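Local coordinates for abietadiene synthase, chloroplastic (Abies grandis, PDB 3S9V), which is a chloroplastic terpene synthase of grand fir, a largely helical enzyme whose single chain joins an N-terminal terpene synthase domain to a metal-binding terpene synthase domain, at residues 252-255 against 256-260; 624-628 against 629-633. All blocks are in the same frame, centred on the assembly; numbering follows the deposited sequence.

How the contacts relate
Contact 1 and contact 2 are both local, and they sit at opposite ends of helices: 252-260 closes helix 245-258, whereas 624-633 opens helix 628-638 out of the loop after helix 599-621. One falls in the N-terminal terpene synthase domain and the other in the metal-binding domain, on opposite sides of the chain's centre with their own centres about 70 Å apart. Both are partly buried. The C-terminal turn is held almost wholly by main-chain bonds, several of them weak, with one water and one apolar pair added. At the N-terminal turn side chains do more: a serine caps, a glutamate gathers waters and a phenylalanine packs face-on.

Contact 1 (252-255 against 256-260); sequences NFVL and KKFGN
G259 and F258 make the strongest bonds of this turn, each to the carbonyl four residues back. F258 N reaches V254 O at 3.1 Å, nearly straight at 163°. G259 N lies closer to L255 O, at 2.7 Å, but with a more bent N-H angle of 132°. K256 N splits weakly between N252 O and F253 O, and K257 N adds a weak bond to V254 O. F253 O also takes a proton from a water 2.8 Å away, which in turn accepts from K256 NZ; bends at the last two torsions of the K256 chain bring the ammonium back to it. This is the C-terminal end of helix 245-258, where G259 leaves helical geometry with positive phi (67°). V254 CG1, anti to its own nitrogen, meets F258 CD1 at 3.8 Å, while L255 CD2 rests 3.7 Å from G259 O. One face of the F258 ring is covered by K257 CD, whose NZ goes on to a salt bridge with E51. Y266 meets F258, and Y49 meets F253, edge-to-face. L255 packs on F76 and on E78 of helix 77-85.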
ATOM      1  N   ASN A 252      21.141  19.667 -20.945  1.00 22.54           N
ATOM      2  CA  ASN A 252      22.212  20.147 -20.072  1.00 26.94           C
ATOM      3  C   ASN A 252      21.854  19.804 -18.623  1.00 30.09           C
ATOM      4  O   ASN A 252      22.707  19.373 -17.843  1.00 28.37           O
ATOM      5  CB  ASN A 252      22.388  21.666 -20.193  1.00 24.05           C
ATOM      6  CG  ASN A 252      23.032  22.080 -21.500  1.00 31.26           C
ATOM      7  OD1 ASN A 252      23.943  21.410 -21.997  1.00 27.56           O
ATOM      8  ND2 ASN A 252      22.576  23.202 -22.061  1.00 22.97           N
ATOM      9  N   PHE A 253      20.582  20.010 -18.276  1.00 29.45           N
ATOM     10  CA  PHE A 253      20.075  19.731 -16.938  1.00 27.45           C
ATOM     11  C   PHE A 253      20.219  18.253 -16.582  1.00 28.59           C
ATOM     12  O   PHE A 253      20.589  17.912 -15.458  1.00 29.11           O
ATOM     13  CB  PHE A 253      18.608  20.183 -16.840  1.00 27.63           C
ATOM     14  CG  PHE A 253      17.856  19.598 -15.672  1.00 31.45           C
ATOM     15  CD1 PHE A 253      17.125  18.418 -15.818  1.00 33.54           C
ATOM     16  CD2 PHE A 253      17.863  20.231 -14.436  1.00 24.68           C
ATOM     17  CE1 PHE A 253      16.406  17.879 -14.749  1.00 31.98           C
ATOM     18  CE2 PHE A 253      17.148  19.700 -13.360  1.00 28.17           C
ATOM     19  CZ  PHE A 253      16.418  18.519 -13.519  1.00 29.21           C
ATOM     20  N   VAL A 254      19.934  17.372 -17.536  1.00 26.36           N
ATOM     21  CA  VAL A 254      20.072  15.944 -17.283  1.00 20.30           C
ATOM     22  C   VAL A 254      21.551  15.601 -17.131  1.00 20.21           C
ATOM     23  O   VAL A 254      21.929  14.847 -16.237  1.00 22.53           O
ATOM     24  CB  VAL A 254      19.475  15.104 -18.431  1.00 19.39           C
ATOM     25  CG1 VAL A 254      19.872  13.644 -18.267  1.00 13.37           C
ATOM     26  CG2 VAL A 254      17.961  15.247 -18.444  1.00 19.12           C
ATOM     27  N   LEU A 255      22.384  16.161 -18.003  1.00 19.87           N
ATOM     28  CA  LEU A 255      23.820  15.904 -17.955  1.00 22.93           C
ATOM     29  C   LEU A 255      24.483  16.524 -16.729  1.00 26.55           C
ATOM     30  O   LEU A 255      25.591  16.131 -16.350  1.00 23.71           O
ATOM     31  CB  LEU A 255      24.498  16.408 -19.229  1.00 19.05           C
ATOM     32  CG  LEU A 255      24.240  15.507 -20.436  1.00 21.56           C
ATOM     33  CD1 LEU A 255      24.748  16.159 -21.699  1.00 15.77           C
ATOM     34  CD2 LEU A 255      24.925  14.164 -20.204  1.00 22.60           C
ATOM     35  N   LYS A 256      23.812  17.489 -16.111  1.00 28.91           N
ATOM     36  CA  LYS A 256      24.356  18.116 -14.917  1.00 32.92           C
ATOM     37  C   LYS A 256      24.349  17.054 -13.823  1.00 34.36           C
ATOM     38  O   LYS A 256      25.273  16.969 -13.012  1.00 35.38           O
ATOM     39  CB  LYS A 256      23.498  19.313 -14.496  1.00 40.60           C
ATOM     40  CG  LYS A 256      23.940  19.962 -13.187  1.00 44.78           C
ATOM     41  CD  LYS A 256      23.183  21.252 -12.904  1.00 49.39           C
ATOM     42  CE  LYS A 256      21.685  21.014 -12.749  1.00 59.58           C
ATOM     43  NZ  LYS A 256      21.347  20.181 -11.559  1.00 61.19           N
ATOM     44  N   LYS A 257      23.304  16.231 -13.830  1.00 32.30           N
ATOM     45  CA  LYS A 257      23.143  15.161 -12.854  1.00 29.39           C
ATOM     46  C   LYS A 257      23.994  13.922 -13.181  1.00 30.33           C
ATOM     47  O   LYS A 257      24.667  13.377 -12.304  1.00 27.52           O
ATOM     48  CB  LYS A 257      21.660  14.757 -12.777  1.00 33.30           C
ATOM     49  CG  LYS A 257      21.230  14.001 -11.500  1.00 33.73           C
ATOM     50  CD  LYS A 257      21.960  12.679 -11.314  1.00 40.90           C
ATOM     51  CE  LYS A 257      21.419  11.896 -10.121  1.00 49.59           C
ATOM     52  NZ  LYS A 257      21.528  12.646  -8.835  1.00 53.40           N
ATOM     53  N   PHE A 258      23.988  13.488 -14.439  1.00 29.04           N
ATOM     54  CA  PHE A 258      24.733  12.284 -14.802  1.00 25.59           C
ATOM     55  C   PHE A 258      26.086  12.438 -15.491  1.00 27.28           C
ATOM     56  O   PHE A 258      26.723  11.441 -15.822  1.00 29.06           O
ATOM     57  CB  PHE A 258      23.838  11.371 -15.635  1.00 23.45           C
ATOM     58  CG  PHE A 258      22.528  11.063 -14.981  1.00 22.72           C
ATOM     59  CD1 PHE A 258      21.386  11.773 -15.315  1.00 19.28           C
ATOM     60  CD2 PHE A 258      22.440  10.071 -14.010  1.00 26.41           C
ATOM     61  CE1 PHE A 258      20.167  11.503 -14.696  1.00 22.11           C
ATOM     62  CE2 PHE A 258      21.231   9.793 -13.383  1.00 28.34           C
ATOM     63  CZ  PHE A 258      20.089  10.511 -13.729  1.00 25.64           C
ATOM     64  N   GLY A 259      26.520  13.672 -15.727  1.00 24.19           N
ATOM     65  CA  GLY A 259      27.815  13.891 -16.347  1.00 22.76           C
ATOM     66  C   GLY A 259      28.085  13.489 -17.792  1.00 27.86           C
ATOM     67  O   GLY A 259      28.244  14.362 -18.653  1.00 29.95           O
ATOM     68  N   ASN A 260      28.146  12.189 -18.079  1.00 23.78           N
ATOM     69  CA  ASN A 260      28.458  11.742 -19.436  1.00 20.99           C
ATOM     70  C   ASN A 260      27.437  10.809 -20.090  1.00 20.94           C
ATOM     71  O   ASN A 260      27.728  10.185 -21.108  1.00 21.24           O
ATOM     72  CB  ASN A 260      29.835  11.076 -19.438  1.00 22.00           C
ATOM     73  CG  ASN A 260      29.888   9.844 -18.550  1.00 30.18           C
ATOM     74  OD1 ASN A 260      28.971   9.594 -17.760  1.00 24.63           O
ATOM     75  ND2 ASN A 260      30.966   9.065 -18.672  1.00 22.60           N
TER
HETATM   76  O   HOH W   1      19.598  17.730 -12.834  1.00 31.09           O

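Contact 2 (624-628 against 629-633); sequences YVPSF and NEYIE
S627 is the N-cap of helix 628-638. Its OG, turned between the backbone nitrogen and the carbonyl carbon (chi1 70°), caps E630 N across 3.4 Å; the bond is weak although nearly straight. Its carbonyl opens the helical ladder, receiving Y631 N at 3.0 Å. One residue on, F628 O accepts I632 N at 2.7 Å. The F628 ring swings away from its own nitrogen (chi1 -176°) and lies alongside the I632 side chain, both pointing the same way. I632 CG1 stands over one ring face, displaced toward the rim, in a CH-pi contact 3.9 Å from the F628 ring centroid. N629 crosses the same ring at about a right angle, its amide plane steeply turned against it.

The E630 chain, with CG opposite the backbone nitrogen (chi1 177°) and extended beyond it, reaches back to the loop residues Y624 and P626. Its OE1 comes 3.3 Å from P626 CB and approaches the edge of the Y624 ring near the ring plane, but joins Y624 OH through a water hydrogen-bonded to both. A second water gives a proton to E630 OE1 and accepts one from S627 N at 2.8 Å. P626 CG touches Y631 CB at 3.8 Å, at the edge of the tyrosine ring. W619 of helix 599-621 borders P626, E630 and Y631; Y631 OH is hydrogen-bonded to D683. The amides at the start of the helix are thus answered by oxygen atoms: S627 OG for E630 N and the D706 carboxylate for F628 N, while E630 takes up S627 N through water. Such acidic groups would be expected to interact favourably with the helix dipole.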
ATOM      1  N   TYR A 624     -37.041 -10.352  24.690  1.00 46.09           N
ATOM      2  CA  TYR A 624     -37.475  -9.118  24.057  1.00 42.63           C
ATOM      3  C   TYR A 624     -36.591  -8.812  22.859  1.00 40.21           C
ATOM      4  O   TYR A 624     -35.378  -9.027  22.891  1.00 39.44           O
ATOM      5  CB  TYR A 624     -37.406  -7.967  25.066  1.00 47.33           C
ATOM      6  CG  TYR A 624     -37.857  -6.626  24.529  1.00 50.72           C
ATOM      7  CD1 TYR A 624     -39.167  -6.434  24.088  1.00 52.00           C
ATOM      8  CD2 TYR A 624     -36.975  -5.547  24.467  1.00 51.91           C
ATOM      9  CE1 TYR A 624     -39.591  -5.199  23.598  1.00 56.17           C
ATOM     10  CE2 TYR A 624     -37.387  -4.306  23.980  1.00 55.98           C
ATOM     11  CZ  TYR A 624     -38.697  -4.138  23.547  1.00 58.82           C
ATOM     12  OH  TYR A 624     -39.113  -2.914  23.061  1.00 55.43           O
ATOM     13  N   VAL A 625     -37.207  -8.319  21.795  1.00 35.86           N
ATOM     14  CA  VAL A 625     -36.472  -7.968  20.598  1.00 34.63           C
ATOM     15  C   VAL A 625     -36.733  -6.495  20.345  1.00 34.83           C
ATOM     16  O   VAL A 625     -37.735  -6.129  19.741  1.00 35.40           O
ATOM     17  CB  VAL A 625     -36.946  -8.786  19.392  1.00 36.65           C
ATOM     18  CG1 VAL A 625     -36.203  -8.347  18.145  1.00 38.15           C
ATOM     19  CG2 VAL A 625     -36.720 -10.265  19.653  1.00 38.31           C
ATOM     20  N   PRO A 626     -35.828  -5.625  20.816  1.00 34.74           N
ATOM     21  CA  PRO A 626     -35.987  -4.182  20.631  1.00 32.81           C
ATOM     22  C   PRO A 626     -35.854  -3.772  19.177  1.00 30.74           C
ATOM     23  O   PRO A 626     -35.506  -4.590  18.329  1.00 33.85           O
ATOM     24  CB  PRO A 626     -34.876  -3.605  21.503  1.00 34.16           C
ATOM     25  CG  PRO A 626     -33.801  -4.641  21.384  1.00 35.29           C
ATOM     26  CD  PRO A 626     -34.571  -5.930  21.527  1.00 28.66           C
ATOM     27  N   SER A 627     -36.145  -2.508  18.891  1.00 25.80           N
ATOM     28  CA  SER A 627     -36.023  -1.995  17.538  1.00 26.13           C
ATOM     29  C   SER A 627     -34.535  -1.957  17.203  1.00 25.54           C
ATOM     30  O   SER A 627     -33.690  -2.145  18.082  1.00 27.36           O
ATOM     31  CB  SER A 627     -36.593  -0.579  17.447  1.00 26.69           C
ATOM     32  OG  SER A 627     -35.769   0.345  18.142  1.00 34.42           O
ATOM     33  N   PHE A 628     -34.217  -1.701  15.941  1.00 21.92           N
ATOM     34  CA  PHE A 628     -32.830  -1.636  15.507  1.00 25.95           C
ATOM     35  C   PHE A 628     -32.047  -0.560  16.275  1.00 26.35           C
ATOM     36  O   PHE A 628     -31.045  -0.860  16.924  1.00 25.79           O
ATOM     37  CB  PHE A 628     -32.752  -1.350  14.004  1.00 23.43           C
ATOM     38  CG  PHE A 628     -31.351  -1.365  13.459  1.00 27.63           C
ATOM     39  CD1 PHE A 628     -30.654  -2.563  13.329  1.00 26.81           C
ATOM     40  CD2 PHE A 628     -30.717  -0.181  13.098  1.00 24.26           C
ATOM     41  CE1 PHE A 628     -29.345  -2.580  12.844  1.00 33.35           C
ATOM     42  CE2 PHE A 628     -29.411  -0.187  12.615  1.00 27.02           C
ATOM     43  CZ  PHE A 628     -28.724  -1.390  12.487  1.00 30.78           C
ATOM     44  N   ASN A 629     -32.510   0.685  16.194  1.00 24.83           N
ATOM     45  CA  ASN A 629     -31.858   1.799  16.874  1.00 27.22           C
ATOM     46  C   ASN A 629     -31.588   1.547  18.348  1.00 21.49           C
ATOM     47  O   ASN A 629     -30.488   1.811  18.834  1.00 25.66           O
ATOM     48  CB  ASN A 629     -32.690   3.072  16.734  1.00 34.24           C
ATOM     49  CG  ASN A 629     -32.505   3.736  15.393  1.00 41.15           C
ATOM     50  OD1 ASN A 629     -32.643   3.098  14.351  1.00 39.93           O
ATOM     51  ND2 ASN A 629     -32.190   5.028  15.409  1.00 53.90           N
ATOM     52  N   GLU A 630     -32.585   1.048  19.064  1.00 17.30           N
ATOM     53  CA  GLU A 630     -32.393   0.789  20.479  1.00 18.83           C
ATOM     54  C   GLU A 630     -31.384  -0.322  20.688  1.00 18.95           C
ATOM     55  O   GLU A 630     -30.525  -0.216  21.557  1.00 18.16           O
ATOM     56  CB  GLU A 630     -33.704   0.419  21.168  1.00 18.72           C
ATOM     57  CG  GLU A 630     -33.522   0.073  22.645  1.00 29.98           C
ATOM     58  CD  GLU A 630     -34.835  -0.011  23.412  1.00 41.73           C
ATOM     59  OE1 GLU A 630     -35.716  -0.796  23.011  1.00 49.78           O
ATOM     60  OE2 GLU A 630     -34.982   0.704  24.424  1.00 40.84           O
ATOM     61  N   TYR A 631     -31.479  -1.379  19.888  1.00 19.52           N
ATOM     62  CA  TYR A 631     -30.551  -2.497  20.014  1.00 22.61           C
ATOM     63  C   TYR A 631     -29.124  -2.053  19.729  1.00 23.63           C
ATOM     64  O   TYR A 631     -28.229  -2.210  20.571  1.00 22.69           O
ATOM     65  CB  TYR A 631     -30.925  -3.631  19.057  1.00 27.49           C
ATOM     66  CG  TYR A 631     -29.876  -4.725  18.997  1.00 21.21           C
ATOM     67  CD1 TYR A 631     -28.936  -4.758  17.972  1.00 20.24           C
ATOM     68  CD2 TYR A 631     -29.800  -5.703  19.992  1.00 29.17           C
ATOM     69  CE1 TYR A 631     -27.942  -5.741  17.935  1.00 27.15           C
ATOM     70  CE2 TYR A 631     -28.811  -6.688  19.968  1.00 27.71           C
ATOM     71  CZ  TYR A 631     -27.887  -6.699  18.934  1.00 23.72           C
ATOM     72  OH  TYR A 631     -26.917  -7.672  18.894  1.00 25.42           O
ATOM     73  N   ILE A 632     -28.915  -1.497  18.541  1.00 20.77           N
ATOM     74  CA  ILE A 632     -27.595  -1.034  18.151  1.00 21.83           C
ATOM     75  C   ILE A 632     -26.942  -0.094  19.157  1.00 17.93           C
ATOM     76  O   ILE A 632     -25.747  -0.200  19.394  1.00 15.21           O
ATOM     77  CB  ILE A 632     -27.624  -0.377  16.752  1.00 27.04           C
ATOM     78  CG1 ILE A 632     -27.261  -1.428  15.709  1.00 32.79           C
ATOM     79  CG2 ILE A 632     -26.624   0.766  16.666  1.00 37.78           C
ATOM     80  CD1 ILE A 632     -25.896  -2.071  15.955  1.00 24.00           C
ATOM     81  N   GLU A 633     -27.705   0.824  19.748  1.00 17.66           N
ATOM     82  CA  GLU A 633     -27.116   1.728  20.734  1.00 23.58           C
ATOM     83  C   GLU A 633     -26.490   0.975  21.914  1.00 24.20           C
ATOM     84  O   GLU A 633     -25.385   1.306  22.339  1.00 28.13           O
ATOM     85  CB  GLU A 633     -28.151   2.731  21.245  1.00 26.82           C
ATOM     86  CG  GLU A 633     -28.523   3.793  20.213  1.00 42.80           C
ATOM     87  CD  GLU A 633     -27.303   4.470  19.580  1.00 45.83           C
ATOM     88  OE1 GLU A 633     -26.418   4.942  20.328  1.00 49.15           O
ATOM     89  OE2 GLU A 633     -27.237   4.535  18.332  1.00 41.99           O
TER
HETATM   90  O   HOH W   2     -37.973  -0.992  24.717  1.00 37.76           O
HETATM   91  O   HOH W   3     -36.877  -0.603  20.860  1.00 33.57           O